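Local coordinates for protein plexin-A4 (PDB 4E74) that probably binds Rho-family GTPases through its ubiquitin-like cytoplasmic domain, as part of a plexin receptor that signals across the cell membrane, at residues Pro27-Lys32 / Leu47-Lys52; Thr38-Lys43 / Pro60-Met65; Met65-Arg70 / Asn96-Tyr101. One frame throughout, in Å; residues are numbered along the deposited sequence. Where two conformers were deposited one is given.

Interaction 1: residues Pro27-Lys32 / Leu47-Lys52; sequences PEVPVK and LDAIFK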
loop_
_atom_site.group_PDB
_atom_site.type_symbol
_atom_site.label_atom_id
_atom_site.label_comp_id
_atom_site.label_asym_id
_atom_site.label_seq_id
_atom_site.Cartn_x
_atom_site.Cartn_y
_atom_site.Cartn_z
ATOM N N PRO A 27 15.236 5.816 17.574
ATOM C CA PRO A 27 16.351 6.153 16.693
ATOM C C PRO A 27 15.922 6.432 15.251
ATOM O O PRO A 27 14.877 5.946 14.787
ATOM C CB PRO A 27 17.249 4.898 16.739
ATOM C CG PRO A 27 16.599 3.942 17.695
ATOM C CD PRO A 27 15.176 4.371 17.851
ATOM N N GLU A 28 16.736 7.215 14.556
ATOM C CA GLU A 28 16.559 7.399 13.119
ATOM C C GLU A 28 16.803 6.090 12.373
ATOM O O GLU A 28 17.586 5.243 12.824
ATOM C CB GLU A 28 17.495 8.488 12.610
ATOM C CG GLU A 28 17.059 9.874 13.044
ATOM C CD GLU A 28 18.144 10.937 12.923
ATOM O OE1 GLU A 28 19.100 10.777 12.141
ATOM O OE2 GLU A 28 18.050 11.961 13.637
ATOM N N VAL A 29 16.119 5.928 11.234
ATOM C CA VAL A 29 16.205 4.708 10.401
ATOM C C VAL A 29 16.949 5.034 9.095
ATOM O O VAL A 29 16.448 5.881 8.349
ATOM C CB VAL A 29 14.774 4.241 10.019
ATOM C CG1 VAL A 29 14.820 3.055 9.058
ATOM C CG2 VAL A 29 13.964 3.910 11.275
ATOM N N PRO A 30 18.113 4.365 8.794
ATOM C CA PRO A 30 18.777 4.655 7.520
ATOM C C PRO A 30 18.128 3.913 6.361
ATOM O O PRO A 30 18.105 2.661 6.358
ATOM C CB PRO A 30 20.213 4.150 7.735
ATOM C CG PRO A 30 20.067 3.039 8.706
ATOM C CD PRO A 30 18.979 3.527 9.655
ATOM N N VAL A 31 17.668 4.656 5.379
ATOM C CA VAL A 31 16.942 4.137 4.226
ATOM C C VAL A 31 17.687 4.407 2.935
ATOM O O VAL A 31 18.129 5.530 2.682
ATOM C CB VAL A 31 15.521 4.722 4.137
ATOM C CG1 VAL A 31 14.781 4.148 2.928
ATOM C CG2 VAL A 31 14.753 4.465 5.443
ATOM N N LYS A 32 17.893 3.358 2.139
ATOM C CA LYS A 32 18.435 3.505 0.779
ATOM C C LYS A 32 17.444 3.990 -0.239
ATOM O O LYS A 32 16.326 3.437 -0.377
ATOM C CB LYS A 32 18.990 2.140 0.255
ATOM C CG LYS A 32 20.251 1.652 0.924
ATOM C CD LYS A 32 21.538 2.165 0.301
ATOM C CE LYS A 32 22.728 1.768 1.169
ATOM N NZ LYS A 32 24.043 2.135 0.622
ATOM N N LEU A 47 8.341 5.377 3.551
ATOM C CA LEU A 47 7.141 4.817 4.164
ATOM C C LEU A 47 7.283 3.290 4.278
ATOM O O LEU A 47 6.917 2.708 5.307
ATOM C CB LEU A 47 5.895 5.205 3.370
ATOM C CG LEU A 47 5.422 6.672 3.459
ATOM C CD1 LEU A 47 4.410 6.932 2.351
ATOM C CD2 LEU A 47 4.873 6.978 4.844
ATOM N N ASP A 48 7.825 2.666 3.253
ATOM C CA ASP A 48 8.091 1.190 3.258
ATOM C C ASP A 48 8.972 0.742 4.422
ATOM O O ASP A 48 8.835 -0.408 4.928
ATOM C CB ASP A 48 8.852 0.762 1.985
ATOM C CG ASP A 48 8.058 0.839 0.724
ATOM O OD1 ASP A 48 6.826 0.793 0.804
ATOM O OD2 ASP A 48 8.706 0.903 -0.403
ATOM N N ALA A 49 9.940 1.574 4.791
ATOM C CA ALA A 49 10.867 1.333 5.876
ATOM C C ALA A 49 10.230 1.627 7.208
ATOM O O ALA A 49 10.112 0.715 8.066
ATOM C CB ALA A 49 12.122 2.185 5.683
ATOM N N ILE A 50 9.776 2.856 7.397
ATOM C CA ILE A 50 9.298 3.310 8.718
ATOM C C ILE A 50 7.958 2.702 9.162
ATOM O O ILE A 50 7.674 2.678 10.370
ATOM C CB ILE A 50 9.309 4.856 8.881
ATOM C CG1 ILE A 50 8.296 5.549 7.959
ATOM C CG2 ILE A 50 10.729 5.400 8.634
ATOM C CD1 ILE A 50 8.174 7.054 8.164
ATOM N N PHE A 51 7.161 2.217 8.222
ATOM C CA PHE A 51 5.892 1.550 8.548
ATOM C C PHE A 51 5.915 0.101 8.074
ATOM O O PHE A 51 4.872 -0.473 7.727
ATOM C CB PHE A 51 4.713 2.299 7.901
ATOM C CG PHE A 51 4.478 3.666 8.462
ATOM C CD1 PHE A 51 3.979 3.825 9.752
ATOM C CD2 PHE A 51 4.754 4.784 7.728
ATOM C CE1 PHE A 51 3.785 5.094 10.281
ATOM C CE2 PHE A 51 4.557 6.046 8.245
ATOM C CZ PHE A 51 4.067 6.202 9.514
ATOM N N LYS A 52 7.103 -0.520 8.050
ATOM C CA LYS A 52 7.243 -1.876 7.521
ATOM C C LYS A 52 6.239 -2.909 8.063
ATOM O O LYS A 52 5.784 -3.771 7.310
ATOM C CB LYS A 52 8.675 -2.409 7.655
ATOM C CG LYS A 52 9.155 -2.759 9.056
ATOM C CD LYS A 52 10.533 -3.438 8.970
ATOM C CE LYS A 52 10.778 -4.457 10.059
ATOM N NZ LYS A 52 10.003 -5.696 9.800
#

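Interaction 2: residues Thr38-Lys43 / Pro60-Met65; sequences TITQVK and PKAADM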
loop_
_atom_site.group_PDB
_atom_site.type_symbol
_atom_site.label_atom_id
_atom_site.label_comp_id
_atom_site.label_asym_id
_atom_site.label_seq_id
_atom_site.Cartn_x
_atom_site.Cartn_y
_atom_site.Cartn_z
ATOM N N THR A 38 12.085 10.352 -8.070
ATOM C CA THR A 38 11.313 11.590 -7.829
ATOM C C THR A 38 11.103 11.712 -6.334
ATOM O O THR A 38 11.181 10.743 -5.562
ATOM C CB THR A 38 9.944 11.580 -8.529
ATOM O OG1 THR A 38 9.070 10.592 -7.950
ATOM C CG2 THR A 38 10.084 11.438 -10.053
ATOM N N ILE A 39 10.746 12.903 -5.858
ATOM C CA ILE A 39 10.483 12.994 -4.398
ATOM C C ILE A 39 9.320 12.101 -3.936
ATOM O O ILE A 39 9.340 11.582 -2.826
ATOM C CB ILE A 39 10.253 14.479 -3.944
ATOM C CG1 ILE A 39 11.475 15.331 -4.286
ATOM C CG2 ILE A 39 9.935 14.525 -2.433
ATOM C CD1 ILE A 39 12.804 14.823 -3.782
ATOM N N THR A 40 8.303 11.931 -4.778
ATOM C CA THR A 40 7.171 10.997 -4.481
ATOM C C THR A 40 7.723 9.566 -4.324
ATOM O O THR A 40 7.384 8.912 -3.361
ATOM C CB THR A 40 6.086 11.064 -5.530
ATOM O OG1 THR A 40 5.530 12.412 -5.498
ATOM C CG2 THR A 40 5.003 10.071 -5.276
ATOM N N GLN A 41 8.615 9.176 -5.199
ATOM C CA GLN A 41 9.244 7.834 -5.115
ATOM C C GLN A 41 10.123 7.689 -3.862
ATOM O O GLN A 41 10.116 6.625 -3.225
ATOM C CB GLN A 41 10.020 7.547 -6.392
ATOM C CG GLN A 41 9.136 7.313 -7.593
ATOM C CD GLN A 41 9.909 7.232 -8.915
ATOM O OE1 GLN A 41 10.949 7.878 -9.120
ATOM N NE2 GLN A 41 9.412 6.364 -9.815
ATOM N N VAL A 42 10.827 8.748 -3.471
ATOM C CA VAL A 42 11.578 8.740 -2.220
ATOM C C VAL A 42 10.636 8.505 -1.022
ATOM O O VAL A 42 10.935 7.727 -0.096
ATOM C CB VAL A 42 12.379 10.042 -2.017
ATOM C CG1 VAL A 42 13.051 10.096 -0.650
ATOM C CG2 VAL A 42 13.393 10.219 -3.157
ATOM N N LYS A 43 9.576 9.320 -0.958
ATOM C CA LYS A 43 8.599 9.198 0.112
ATOM C C LYS A 43 8.025 7.780 0.211
ATOM O O LYS A 43 7.913 7.261 1.332
ATOM C CB LYS A 43 7.496 10.245 -0.001
ATOM C CG LYS A 43 7.977 11.670 0.271
ATOM C CD LYS A 43 6.825 12.679 0.215
ATOM C CE LYS A 43 6.133 12.765 -1.124
ATOM N NZ LYS A 43 5.164 13.922 -1.221
ATOM N N PRO A 60 -0.031 5.822 6.006
ATOM C CA PRO A 60 -0.225 7.089 5.303
ATOM C C PRO A 60 0.236 6.957 3.854
ATOM O O PRO A 60 1.132 6.160 3.602
ATOM C CB PRO A 60 0.672 8.074 6.079
ATOM C CG PRO A 60 1.358 7.329 7.120
ATOM C CD PRO A 60 0.935 5.900 7.105
ATOM N N LYS A 61 -0.381 7.694 2.930
ATOM C CA LYS A 61 -0.038 7.658 1.519
ATOM C C LYS A 61 1.027 8.706 1.228
ATOM O O LYS A 61 0.982 9.788 1.812
ATOM C CB LYS A 61 -1.290 7.922 0.637
ATOM C CG LYS A 61 -2.424 6.885 0.803
ATOM C CD LYS A 61 -1.869 5.466 0.819
ATOM N N ALA A 62 1.945 8.386 0.329
ATOM C CA ALA A 62 3.015 9.343 -0.086
ATOM C C ALA A 62 2.458 10.723 -0.464
ATOM O O ALA A 62 3.081 11.756 -0.149
ATOM C CB ALA A 62 3.821 8.766 -1.212
ATOM N N ALA A 63 1.332 10.736 -1.170
ATOM C CA ALA A 63 0.733 12.000 -1.664
ATOM C C ALA A 63 0.121 12.848 -0.564
ATOM O O ALA A 63 -0.146 14.049 -0.786
ATOM C CB ALA A 63 -0.288 11.723 -2.781
ATOM N N ASP A 64 -0.084 12.272 0.634
ATOM C CA ASP A 64 -0.620 13.007 1.756
ATOM C C ASP A 64 0.440 13.496 2.736
ATOM O O ASP A 64 0.104 14.040 3.778
ATOM C CB ASP A 64 -1.644 12.134 2.511
ATOM C CG ASP A 64 -2.876 11.793 1.660
ATOM O OD1 ASP A 64 -3.202 12.521 0.674
ATOM O OD2 ASP A 64 -3.513 10.766 1.973
ATOM N N MET A 65 1.725 13.288 2.391
ATOM C CA MET A 65 2.877 13.593 3.255
ATOM C C MET A 65 3.844 14.460 2.435
ATOM O O MET A 65 3.829 14.394 1.211
ATOM C CB MET A 65 3.632 12.296 3.619
ATOM C CG MET A 65 2.812 11.215 4.312
ATOM S SD MET A 65 2.044 11.788 5.827
ATOM C CE MET A 65 3.475 11.976 6.828
#

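Interaction 3: residues Met65-Arg70 / Asn96-Tyr101; sequences MDLEWR and NTLAHY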
loop_
_atom_site.group_PDB
_atom_site.type_symbol
_atom_site.label_atom_id
_atom_site.label_comp_id
_atom_site.label_asym_id
_atom_site.label_seq_id
_atom_site.Cartn_x
_atom_site.Cartn_y
_atom_site.Cartn_z
ATOM N N MET A 65 1.725 13.288 2.391
ATOM C CA MET A 65 2.877 13.593 3.255
ATOM C C MET A 65 3.844 14.460 2.435
ATOM O O MET A 65 3.829 14.394 1.211
ATOM C CB MET A 65 3.632 12.296 3.619
ATOM C CG MET A 65 2.812 11.215 4.312
ATOM S SD MET A 65 2.044 11.788 5.827
ATOM C CE MET A 65 3.475 11.976 6.828
ATOM N N ASP A 66 4.675 15.209 3.125
ATOM C CA ASP A 66 5.790 15.962 2.495
ATOM C C ASP A 66 7.126 15.524 3.101
ATOM O O ASP A 66 7.241 15.217 4.288
ATOM C CB ASP A 66 5.596 17.491 2.688
ATOM C CG ASP A 66 4.759 18.112 1.629
ATOM O OD1 ASP A 66 4.973 17.887 0.400
ATOM O OD2 ASP A 66 3.836 18.915 2.032
ATOM N N LEU A 67 8.188 15.551 2.269
ATOM C CA LEU A 67 9.522 15.268 2.706
ATOM C C LEU A 67 10.200 16.512 3.257
ATOM O O LEU A 67 10.312 17.512 2.547
ATOM C CB LEU A 67 10.365 14.732 1.530
ATOM C CG LEU A 67 11.786 14.237 1.839
ATOM C CD1 LEU A 67 11.835 13.087 2.868
ATOM C CD2 LEU A 67 12.482 13.858 0.534
ATOM N N GLU A 68 10.667 16.436 4.488
ATOM C CA GLU A 68 11.348 17.579 5.129
ATOM C C GLU A 68 12.822 17.273 5.296
ATOM O O GLU A 68 13.201 16.326 6.002
ATOM C CB GLU A 68 10.738 17.867 6.480
ATOM C CG GLU A 68 11.237 19.134 7.191
ATOM C CD GLU A 68 10.625 19.286 8.551
ATOM O OE1 GLU A 68 10.778 18.375 9.404
ATOM O OE2 GLU A 68 10.051 20.387 8.791
ATOM N N TRP A 69 13.672 18.061 4.642
ATOM C CA TRP A 69 15.132 17.943 4.830
ATOM C C TRP A 69 15.596 18.747 6.016
ATOM O O TRP A 69 15.453 19.978 6.037
ATOM C CB TRP A 69 15.827 18.399 3.536
ATOM C CG TRP A 69 17.337 18.387 3.539
ATOM C CD1 TRP A 69 18.202 17.752 4.400
ATOM C CD2 TRP A 69 18.179 19.098 2.568
ATOM N NE1 TRP A 69 19.547 18.005 4.041
ATOM C CE2 TRP A 69 19.568 18.812 2.933
ATOM C CE3 TRP A 69 17.910 19.916 1.472
ATOM C CZ2 TRP A 69 20.621 19.358 2.212
ATOM C CZ3 TRP A 69 18.999 20.424 0.736
ATOM C CH2 TRP A 69 20.299 20.154 1.121
ATOM N N ARG A 70 16.048 18.072 7.057
ATOM C CA ARG A 70 16.565 18.706 8.275
ATOM C C ARG A 70 18.076 18.891 8.167
ATOM O O ARG A 70 18.872 17.993 8.513
ATOM C CB ARG A 70 16.176 17.926 9.533
ATOM C CG ARG A 70 14.664 17.801 9.670
ATOM C CD ARG A 70 14.214 17.212 11.005
ATOM N NE ARG A 70 12.771 17.239 11.029
ATOM C CZ ARG A 70 12.004 16.857 12.048
ATOM N NH1 ARG A 70 12.542 16.345 13.136
ATOM N NH2 ARG A 70 10.688 16.993 11.945
ATOM N N ASN A 96 11.364 16.871 -9.727
ATOM C CA ASN A 96 12.498 17.089 -8.863
ATOM C C ASN A 96 12.943 15.746 -8.202
ATOM O O ASN A 96 12.092 14.942 -7.847
ATOM C CB ASN A 96 12.142 18.072 -7.738
ATOM C CG ASN A 96 11.884 19.507 -8.199
ATOM O OD1 ASN A 96 12.137 19.938 -9.359
ATOM N ND2 ASN A 96 11.327 20.270 -7.281
ATOM N N THR A 97 14.249 15.575 -8.017
ATOM C CA THR A 97 14.879 14.407 -7.416
ATOM C C THR A 97 15.801 14.877 -6.288
ATOM O O THR A 97 16.022 16.110 -6.103
ATOM C CB THR A 97 15.771 13.680 -8.454
ATOM O OG1 THR A 97 16.841 14.586 -8.823
ATOM C CG2 THR A 97 14.952 13.256 -9.677
ATOM N N LEU A 98 16.385 13.977 -5.511
ATOM C CA LEU A 98 17.330 14.379 -4.494
ATOM C C LEU A 98 18.581 15.016 -5.139
ATOM O O LEU A 98 19.212 15.896 -4.549
ATOM C CB LEU A 98 17.730 13.233 -3.565
ATOM C CG LEU A 98 16.614 12.719 -2.626
ATOM C CD1 LEU A 98 16.996 11.397 -2.008
ATOM C CD2 LEU A 98 16.257 13.731 -1.547
ATOM N N ALA A 99 18.972 14.511 -6.321
ATOM C CA ALA A 99 20.133 15.089 -7.042
ATOM C C ALA A 99 19.842 16.526 -7.429
ATOM O O ALA A 99 20.739 17.378 -7.348
ATOM C CB ALA A 99 20.490 14.246 -8.271
ATOM N N HIS A 100 18.615 16.797 -7.853
ATOM C CA HIS A 100 18.174 18.183 -8.142
ATOM C C HIS A 100 18.413 19.120 -6.990
ATOM O O HIS A 100 18.910 20.279 -7.167
ATOM C CB HIS A 100 16.710 18.158 -8.520
ATOM C CG HIS A 100 16.081 19.518 -8.637
ATOM N ND1 HIS A 100 16.194 20.285 -9.768
ATOM C CD2 HIS A 100 15.312 20.244 -7.735
ATOM C CE1 HIS A 100 15.510 21.451 -9.573
ATOM N NE2 HIS A 100 14.978 21.431 -8.339
ATOM N N TYR A 101 18.090 18.668 -5.792
ATOM C CA TYR A 101 18.263 19.481 -4.581
ATOM C C TYR A 101 19.650 19.408 -3.931
ATOM O O TYR A 101 19.923 20.092 -2.951
ATOM C CB TYR A 101 17.201 19.096 -3.541
ATOM C CG TYR A 101 15.756 19.499 -3.823
ATOM C CD1 TYR A 101 15.335 20.842 -3.711
ATOM C CD2 TYR A 101 14.780 18.550 -4.071
ATOM C CE1 TYR A 101 14.011 21.177 -3.901
ATOM C CE2 TYR A 101 13.448 18.859 -4.266
ATOM C CZ TYR A 101 13.044 20.192 -4.142
ATOM O OH TYR A 101 11.734 20.552 -4.263
#

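Interaction 1: residues Pro27-Lys32 / Leu47-Lys52
Val31 and Ala49 join strand 29-34 to the last turn of helix 39-50. This is the helix-on-sheet packing of a ubiquitin-like fold, at the outermost strand 29-34. The contact is wholly apolar, and no hydrogen bond crosses it.

Val29 and Val31 both point at the helix, while Pro30 between them points the other way. Ala49 presents only a methyl group, and the CA atoms of Val31 and Ala49 are 6.9 Å apart. Val29 adds a looser touch, its CG1 lying 4.4 Å from Ala49 CB. Val29 CB also meets Ile50 CG2 at 4.4 Å. The CG1 branch of Ile50 leads away from the strand, and the residue also packs on Leu111 of strand 108-113.

Backbone bonds fix each partner. Val29 pairs with Cys18 and Val31 with Leu16 on strand 13-18. Phe51 N still bonds to Leu47 O, although Phe51 has already left helical geometry.

The tightest point is at Val31. CG1 is anti to the backbone N (chi1 -179°), which leaves CG2 beside that N and facing the helix. Val31 CG2 sits 3.5 Å from Ala49 CB, closer than usual for two methyl groups.

Interaction 2: residues Thr38-Lys43 / Pro60-Met65
Lys43 reaches from helix 39-50 to two backbone carbonyls, one in the 3-10 turn 62-64 (Ala62) and one at the start of strand 65-70 (Met65). These are the polar links across the contact. The stronger runs from Lys43 NZ to Met65 O, at 2.8 Å. The ammonium nitrogen stands 25° off the carbonyl plane, with a C=O...N angle of 150°. The second bond, from Lys43 NZ to Ala62 O at 3.2 Å, is weak. One ammonium group thus bridges the start of the turn and the first residue of the strand. Ala62 O also accepts from Met65 N, so the lysine adds to a bond that the turn already makes.

The shape of the lysine chain explains this reach. It is extended at chi2 and bends at chi3 (-62°), which turns CE and NZ onto the carbonyls. Lys43 CE lies 3.4 Å from Ala62 O.

Apolar contact comes from the base of the same chain. Ala62 CB points at the helix and sits 4.1 Å from Lys43 CB. Ala62 CB also lies 4.4 Å from Thr40 CG2, at the edge of the contact. The hydroxyl of Thr40 is bonded to Asp81. Met65 points its CB toward the helix, but its sulfur end leads away, and the side chain packs on Leu111 and Ser113.

Within 38-43, Thr38 and Gln41 begin the helix. Thr38 N bonds to Gln41 OE1 at 2.9 Å. The return bond from Gln41 N to Thr38 OG1 is less certain, but the geometry fits a capping box.

Lys43 alone makes the polar link from helix 39-50 to the loop leading into strand 65-70, within this ubiquitin-like domain.

Interaction 3: residues Met65-Arg70 / Asn96-Tyr101
Trp69 has CG anti to its own N (chi1 178°), and this carries the indole from strand 65-70 to the backbone of Tyr101. The six-membered part of the ring makes the contact. Trp69 CZ3 lies 3.8 Å from Tyr101 O, and Trp69 CH2 lies 4.1 Å from the same oxygen. The carbonyl approaches the ring obliquely. Pro104 and Ser107 also touch the indole.

Leu67, two residues earlier on the same side of the strand, makes the apolar contact. Leu67 CD2 meets Leu98 CD2 at 4.3 Å. That CD2 is the branch of Leu98 that reaches Leu67, although the CB of Leu98 does not point straight at the strand. Both leucines also pack on Val42 of helix 39-50.

Segment 96-101 is held by its own polar bonds. Thr97 caps the weakly bonded helix 98-101, with His100 N bonding to Thr97 OG1 at 3.0 Å. The Tyr101 ring carries His100 CD2 over the centre of one face, 3.9 Å above the plane. The Tyr101 hydroxyl bonds to Asp83 and to Gln80 O.

On the strand, Glu68 and Arg70 form a side-on salt bridge. NE and NH2 of Arg70 both reach Glu68 OE1, which lies nearly in the guanidinium plane. NE approaches this oxygen from 38° above the carboxylate plane.

The contact packs two side chains of strand 65-70 on a short, N-capped helix, one on a leucine and one on a backbone carbonyl. Through Val42 the short helix, the strand and the long helix come together, consistent with a ubiquitin-like fold.

All three contacts lie in one Rho GTPase-binding domain. Interactions 1 and 2 share helix 39-50, using its two ends, with centres about 13 Å apart. They cross along the chain and touch where Leu47 and Phe51 pack on 60-62. Both close before interaction 3 opens, save that interactions 2 and 3 share Met65. The centres of 2 and 3 are about 10 Å apart, and Ile39 N probably bonds to Asn96 O between them. Interactions 1 and 3 are about 16 Å apart between centres and do not touch, but both reach the same five-stranded sheet. Together the contacts join the helix, the loop after it and the later short helix to the sheet.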